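Local atomic coordinates of sporulation-control protein spo0M (Bacillus subtilis, PDB entry 5CL2), a protein that controls expression of the sporulation gene spo0A and is required for cells to pass the morphological stage 0 of sporulation. Residues T51-R63 with D152-F165. Sequence-based numbering, arbitrary orientation.
Sequences TRYVIVKDDEEHR and DCEQAPYFQRRLPF
The rings of Y53 and F165 lie almost parallel but slid apart, centroids 5.7 Å apart and planes at 27°, so they barely overlap; the closest touch is between the two CB atoms. Chi1 of 69° places Y53 CG between the backbone N and the carbonyl carbon, which swings the ring out to P164, whose CB lies 3.7 Å from Y53 OH, while Q155 CB meets the ring at its edge, in plane. With an alanine at Y53, P164 and Q155 would probably lose the ring they lean on, leaving a gap there. The strands belong to different sheets of a fold consistent with the family's arrestin-N-like clan: 51-57, from hairpin strand 40-57, runs at 52° to 152-155, from edge strand 146-155, and a single parallel bridge joins them, V54 N donating to C153 O (2.8 Å) and Q155 N to V54 O (2.9 Å). One water links V54 O to E154 OE1, which also pairs with R210. At the polar edge the extended R63 forms a salt bridge with D152, guanidinium and carboxylate planes nearly coplanar. R63 NH1 meets the syn lone pair of D152 OD1 at 3.1 Å, V54 CG2 covers one guanidinium face, and C153 N meets D152 OD1 on its anti side, somewhat out of the carboxylate plane.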
loop_
_atom_site.group_PDB
_atom_site.type_symbol
_atom_site.label_atom_id
_atom_site.label_comp_id
_atom_site.label_asym_id
_atom_site.label_seq_id
_atom_site.Cartn_x
_atom_site.Cartn_y
_atom_site.Cartn_z
ATOM N N THR A 51 0.501 -11.059 -11.045
ATOM C CA THR A 51 1.314 -12.162 -10.587
ATOM C C THR A 51 0.391 -13.055 -9.779
ATOM O O THR A 51 -0.836 -12.893 -9.875
ATOM C CB THR A 51 2.545 -11.678 -9.781
ATOM O OG1 THR A 51 3.429 -12.782 -9.575
ATOM C CG2 THR A 51 2.145 -11.031 -8.463
ATOM N N ARG A 52 0.957 -14.045 -9.086
ATOM C CA ARG A 52 0.195 -14.910 -8.198
ATOM C C ARG A 52 0.886 -14.968 -6.833
ATOM O O ARG A 52 2.094 -14.771 -6.726
ATOM C CB ARG A 52 0.082 -16.325 -8.756
ATOM C CG ARG A 52 0.144 -16.426 -10.248
ATOM C CD ARG A 52 0.422 -17.859 -10.658
ATOM N NE ARG A 52 1.670 -18.354 -10.088
ATOM C CZ ARG A 52 2.333 -19.412 -10.548
ATOM N NH1 ARG A 52 1.862 -20.102 -11.585
ATOM N NH2 ARG A 52 3.464 -19.790 -9.962
ATOM N N TYR A 53 0.130 -15.246 -5.788
ATOM C CA TYR A 53 0.753 -15.394 -4.491
ATOM C C TYR A 53 0.131 -16.544 -3.737
ATOM O O TYR A 53 -0.993 -16.964 -4.045
ATOM C CB TYR A 53 0.681 -14.096 -3.690
ATOM C CG TYR A 53 -0.688 -13.665 -3.219
ATOM C CD1 TYR A 53 -1.558 -12.968 -4.055
ATOM C CD2 TYR A 53 -1.096 -13.922 -1.917
ATOM C CE1 TYR A 53 -2.810 -12.553 -3.595
ATOM C CE2 TYR A 53 -2.326 -13.512 -1.446
ATOM C CZ TYR A 53 -3.179 -12.829 -2.270
ATOM O OH TYR A 53 -4.398 -12.445 -1.751
ATOM N N VAL A 54 0.877 -17.064 -2.761
ATOM C CA VAL A 54 0.449 -18.271 -2.061
ATOM C C VAL A 54 -0.319 -17.899 -0.809
ATOM O O VAL A 54 0.046 -16.976 -0.072
ATOM C CB VAL A 54 1.633 -19.182 -1.681
ATOM C CG1 VAL A 54 1.120 -20.484 -1.056
ATOM C CG2 VAL A 54 2.460 -19.506 -2.895
ATOM N N ILE A 55 -1.418 -18.614 -0.617
ATOM C CA ILE A 55 -2.202 -18.607 0.602
ATOM C C ILE A 55 -2.268 -20.033 1.144
ATOM O O ILE A 55 -2.740 -20.946 0.464
ATOM C CB ILE A 55 -3.626 -18.102 0.364
ATOM C CG1 ILE A 55 -3.628 -16.632 -0.069
ATOM C CG2 ILE A 55 -4.487 -18.331 1.596
ATOM C CD1 ILE A 55 -5.019 -16.137 -0.359
ATOM N N VAL A 56 -1.774 -20.234 2.361
ATOM C CA VAL A 56 -1.802 -21.562 2.956
ATOM C C VAL A 56 -2.925 -21.668 3.982
ATOM O O VAL A 56 -3.045 -20.835 4.870
ATOM C CB VAL A 56 -0.451 -21.908 3.591
ATOM C CG1 VAL A 56 -0.481 -23.301 4.207
ATOM C CG2 VAL A 56 0.643 -21.822 2.529
ATOM N N LYS A 57 -3.793 -22.655 3.791
ATOM C CA LYS A 57 -4.840 -22.966 4.764
ATOM C C LYS A 57 -4.807 -24.440 5.117
ATOM O O LYS A 57 -4.871 -25.284 4.229
ATOM C CB LYS A 57 -6.237 -22.619 4.245
ATOM C CG LYS A 57 -7.293 -22.523 5.369
ATOM C CD LYS A 57 -8.661 -23.028 4.885
ATOM C CE LYS A 57 -9.668 -23.206 6.009
ATOM N NZ LYS A 57 -9.571 -22.152 7.056
ATOM N N ASP A 58 -4.708 -24.743 6.408
ATOM C CA ASP A 58 -4.677 -26.127 6.880
ATOM C C ASP A 58 -3.612 -26.935 6.152
ATOM O O ASP A 58 -3.866 -28.057 5.728
ATOM C CB ASP A 58 -6.049 -26.793 6.691
ATOM C CG ASP A 58 -7.151 -26.087 7.471
ATOM O OD1 ASP A 58 -6.830 -25.365 8.442
ATOM O OD2 ASP A 58 -8.339 -26.282 7.137
ATOM N N ASP A 59 -2.430 -26.337 6.012
ATOM C CA ASP A 59 -1.291 -26.908 5.283
ATOM C C ASP A 59 -1.574 -27.298 3.813
ATOM O O ASP A 59 -0.973 -28.249 3.300
ATOM C CB ASP A 59 -0.721 -28.127 6.023
ATOM C CG ASP A 59 -0.054 -27.751 7.355
ATOM O OD1 ASP A 59 0.807 -26.841 7.353
ATOM O OD2 ASP A 59 -0.388 -28.374 8.394
ATOM N N GLU A 60 -2.445 -26.565 3.122
ATOM C CA GLU A 60 -2.470 -26.711 1.664
ATOM C C GLU A 60 -2.280 -25.342 1.029
ATOM O O GLU A 60 -2.792 -24.312 1.525
ATOM C CB GLU A 60 -3.778 -27.349 1.158
ATOM C CG GLU A 60 -5.009 -26.874 1.888
ATOM C CD GLU A 60 -6.187 -27.837 1.889
ATOM O OE1 GLU A 60 -6.059 -28.968 1.358
ATOM O OE2 GLU A 60 -7.229 -27.462 2.488
ATOM N N GLU A 61 -1.486 -25.354 -0.037
ATOM C CA GLU A 61 -1.204 -24.184 -0.850
ATOM C C GLU A 61 -2.332 -23.923 -1.847
ATOM O O GLU A 61 -2.745 -24.820 -2.582
ATOM C CB GLU A 61 0.116 -24.367 -1.595
ATOM C CG GLU A 61 1.348 -24.329 -0.699
ATOM C CD GLU A 61 2.633 -24.510 -1.488
ATOM O OE1 GLU A 61 2.544 -24.809 -2.708
ATOM O OE2 GLU A 61 3.720 -24.339 -0.892
ATOM N N HIS A 62 -2.848 -22.700 -1.818
ATOM C CA HIS A 62 -3.753 -22.160 -2.832
ATOM C C HIS A 62 -3.009 -20.994 -3.459
ATOM O O HIS A 62 -2.506 -20.150 -2.716
ATOM C CB HIS A 62 -5.077 -21.679 -2.204
ATOM C CG HIS A 62 -5.745 -22.710 -1.351
ATOM N ND1 HIS A 62 -6.532 -23.717 -1.878
ATOM C CD2 HIS A 62 -5.716 -22.918 -0.014
ATOM C CE1 HIS A 62 -6.967 -24.491 -0.896
ATOM N NE2 HIS A 62 -6.486 -24.028 0.245
ATOM N N ARG A 63 -2.894 -20.935 -4.783
ATOM C CA ARG A 63 -2.331 -19.745 -5.415
ATOM C C ARG A 63 -3.429 -18.866 -6.016
ATOM O O ARG A 63 -4.342 -19.346 -6.692
ATOM C CB ARG A 63 -1.312 -20.087 -6.486
ATOM C CG ARG A 63 0.034 -20.423 -5.947
ATOM C CD ARG A 63 1.020 -20.680 -7.073
ATOM N NE ARG A 63 2.313 -21.075 -6.525
ATOM C CZ ARG A 63 3.300 -20.228 -6.233
ATOM N NH1 ARG A 63 3.158 -18.910 -6.425
ATOM N NH2 ARG A 63 4.434 -20.705 -5.737
ATOM N N ASP A 152 9.265 -16.543 -3.187
ATOM C CA ASP A 152 7.886 -16.657 -3.652
ATOM C C ASP A 152 7.070 -15.496 -3.138
ATOM O O ASP A 152 7.486 -14.792 -2.214
ATOM C CB ASP A 152 7.256 -17.984 -3.206
ATOM C CG ASP A 152 6.237 -18.534 -4.219
ATOM O OD1 ASP A 152 5.679 -17.754 -5.031
ATOM O OD2 ASP A 152 5.984 -19.758 -4.209
ATOM N N CYS A 153 5.914 -15.272 -3.740
ATOM C CA CYS A 153 5.015 -14.237 -3.243
ATOM C C CYS A 153 4.041 -14.867 -2.250
ATOM O O CYS A 153 3.345 -15.843 -2.569
ATOM C CB CYS A 153 4.297 -13.541 -4.403
ATOM S SG CYS A 153 5.477 -12.667 -5.432
ATOM N N GLU A 154 4.032 -14.322 -1.038
ATOM C CA GLU A 154 3.291 -14.905 0.068
ATOM C C GLU A 154 2.235 -13.926 0.542
ATOM O O GLU A 154 2.462 -12.709 0.583
ATOM C CB GLU A 154 4.213 -15.244 1.243
ATOM C CG GLU A 154 5.399 -16.151 0.956
ATOM C CD GLU A 154 5.038 -17.619 0.794
ATOM O OE1 GLU A 154 4.138 -18.130 1.498
ATOM O OE2 GLU A 154 5.733 -18.296 0.019
ATOM N N GLN A 155 1.080 -14.459 0.900
ATOM C CA GLN A 155 0.019 -13.671 1.496
ATOM C C GLN A 155 0.568 -12.868 2.689
ATOM O O GLN A 155 1.270 -13.438 3.545
ATOM C CB GLN A 155 -1.088 -14.616 1.956
ATOM C CG GLN A 155 -2.032 -14.029 2.954
ATOM C CD GLN A 155 -2.939 -15.064 3.547
ATOM O OE1 GLN A 155 -2.492 -16.137 3.977
ATOM N NE2 GLN A 155 -4.240 -14.781 3.521
ATOM N N ALA A 156 0.328 -11.554 2.732
ATOM C CA ALA A 156 0.857 -10.762 3.854
ATOM C C ALA A 156 -0.031 -9.593 4.350
ATOM O O ALA A 156 0.413 -8.436 4.393
ATOM C CB ALA A 156 2.247 -10.236 3.487
ATOM N N PRO A 157 -1.247 -9.902 4.832
ATOM C CA PRO A 157 -2.101 -8.843 5.385
ATOM C C PRO A 157 -1.466 -8.123 6.561
ATOM O O PRO A 157 -1.772 -6.950 6.763
ATOM C CB PRO A 157 -3.357 -9.599 5.851
ATOM C CG PRO A 157 -2.917 -11.015 6.028
ATOM C CD PRO A 157 -1.871 -11.231 4.958
ATOM N N TYR A 158 -0.590 -8.793 7.309
ATOM C CA TYR A 158 0.043 -8.182 8.484
ATOM C C TYR A 158 0.768 -6.868 8.206
ATOM O O TYR A 158 0.734 -5.955 9.032
ATOM C CB TYR A 158 1.006 -9.186 9.116
ATOM C CG TYR A 158 1.809 -8.686 10.300
ATOM C CD1 TYR A 158 1.239 -8.528 11.564
ATOM C CD2 TYR A 158 3.161 -8.398 10.154
ATOM C CE1 TYR A 158 2.011 -8.088 12.641
ATOM C CE2 TYR A 158 3.922 -7.962 11.212
ATOM C CZ TYR A 158 3.353 -7.808 12.441
ATOM O OH TYR A 158 4.173 -7.375 13.447
ATOM N N PHE A 159 1.396 -6.752 7.035
ATOM C CA PHE A 159 2.157 -5.547 6.684
ATOM C C PHE A 159 1.306 -4.444 6.048
ATOM O O PHE A 159 1.766 -3.304 5.879
ATOM C CB PHE A 159 3.294 -5.914 5.744
ATOM C CG PHE A 159 4.317 -6.817 6.366
ATOM C CD1 PHE A 159 5.062 -6.392 7.452
ATOM C CD2 PHE A 159 4.512 -8.097 5.889
ATOM C CE1 PHE A 159 5.992 -7.231 8.040
ATOM C CE2 PHE A 159 5.454 -8.923 6.456
ATOM C CZ PHE A 159 6.192 -8.494 7.545
ATOM N N GLN A 160 0.061 -4.774 5.711
ATOM C CA GLN A 160 -0.871 -3.781 5.166
ATOM C C GLN A 160 -0.279 -2.927 4.032
ATOM O O GLN A 160 -0.429 -1.705 4.025
ATOM C CB GLN A 160 -1.383 -2.861 6.291
ATOM C CG GLN A 160 -2.169 -3.620 7.399
ATOM C CD GLN A 160 -2.841 -2.709 8.424
ATOM O OE1 GLN A 160 -3.178 -1.546 8.140
ATOM N NE2 GLN A 160 -3.065 -3.252 9.630
ATOM N N ARG A 161 0.387 -3.576 3.081
ATOM C CA ARG A 161 0.984 -2.868 1.946
ATOM C C ARG A 161 -0.058 -2.596 0.839
ATOM O O ARG A 161 -1.226 -3.005 0.934
ATOM C CB ARG A 161 2.138 -3.677 1.352
ATOM C CG ARG A 161 3.027 -4.342 2.377
ATOM C CD ARG A 161 3.777 -3.294 3.121
ATOM N NE ARG A 161 4.703 -2.600 2.236
ATOM C CZ ARG A 161 5.312 -1.465 2.564
ATOM N NH1 ARG A 161 5.059 -0.914 3.736
ATOM N NH2 ARG A 161 6.152 -0.878 1.720
ATOM N N ARG A 162 0.396 -1.945 -0.225
ATOM C CA ARG A 162 -0.450 -1.684 -1.377
ATOM C C ARG A 162 -0.958 -3.007 -1.952
ATOM O O ARG A 162 -2.162 -3.181 -2.167
ATOM C CB ARG A 162 0.328 -0.895 -2.424
ATOM C CG ARG A 162 -0.556 -0.354 -3.531
ATOM C CD ARG A 162 0.236 0.325 -4.640
ATOM N NE ARG A 162 1.042 -0.608 -5.430
ATOM C CZ ARG A 162 0.635 -1.176 -6.564
ATOM N NH1 ARG A 162 -0.591 -0.951 -7.004
ATOM N NH2 ARG A 162 1.439 -2.000 -7.234
ATOM N N LEU A 163 -0.051 -3.962 -2.136
ATOM C CA LEU A 163 -0.418 -5.303 -2.594
ATOM C C LEU A 163 -0.685 -6.233 -1.393
ATOM O O LEU A 163 -0.163 -6.022 -0.319
ATOM C CB LEU A 163 0.695 -5.860 -3.468
ATOM C CG LEU A 163 0.996 -4.942 -4.646
ATOM C CD1 LEU A 163 2.200 -5.479 -5.427
ATOM C CD2 LEU A 163 -0.261 -4.854 -5.550
ATOM N N PRO A 164 -1.525 -7.251 -1.585
ATOM C CA PRO A 164 -1.881 -8.248 -0.570
ATOM C C PRO A 164 -0.753 -9.214 -0.209
ATOM O O PRO A 164 -0.887 -9.977 0.759
ATOM C CB PRO A 164 -3.047 -8.997 -1.214
ATOM C CG PRO A 164 -2.845 -8.780 -2.741
ATOM C CD PRO A 164 -2.315 -7.387 -2.825
ATOM N N PHE A 165 0.321 -9.211 -0.991
ATOM C CA PHE A 165 1.428 -10.140 -0.789
ATOM C C PHE A 165 2.782 -9.460 -0.602
ATOM O O PHE A 165 2.934 -8.287 -0.893
ATOM C CB PHE A 165 1.522 -11.094 -1.982
ATOM C CG PHE A 165 1.865 -10.397 -3.265
ATOM C CD1 PHE A 165 3.190 -10.165 -3.615
ATOM C CD2 PHE A 165 0.852 -9.964 -4.120
ATOM C CE1 PHE A 165 3.500 -9.505 -4.801
ATOM C CE2 PHE A 165 1.155 -9.313 -5.294
ATOM C CZ PHE A 165 2.485 -9.079 -5.629
HETATM O O HOH W 1 1.340 -17.762 2.435
HETATM O O HOH W 2 -0.681 -18.159 3.927
#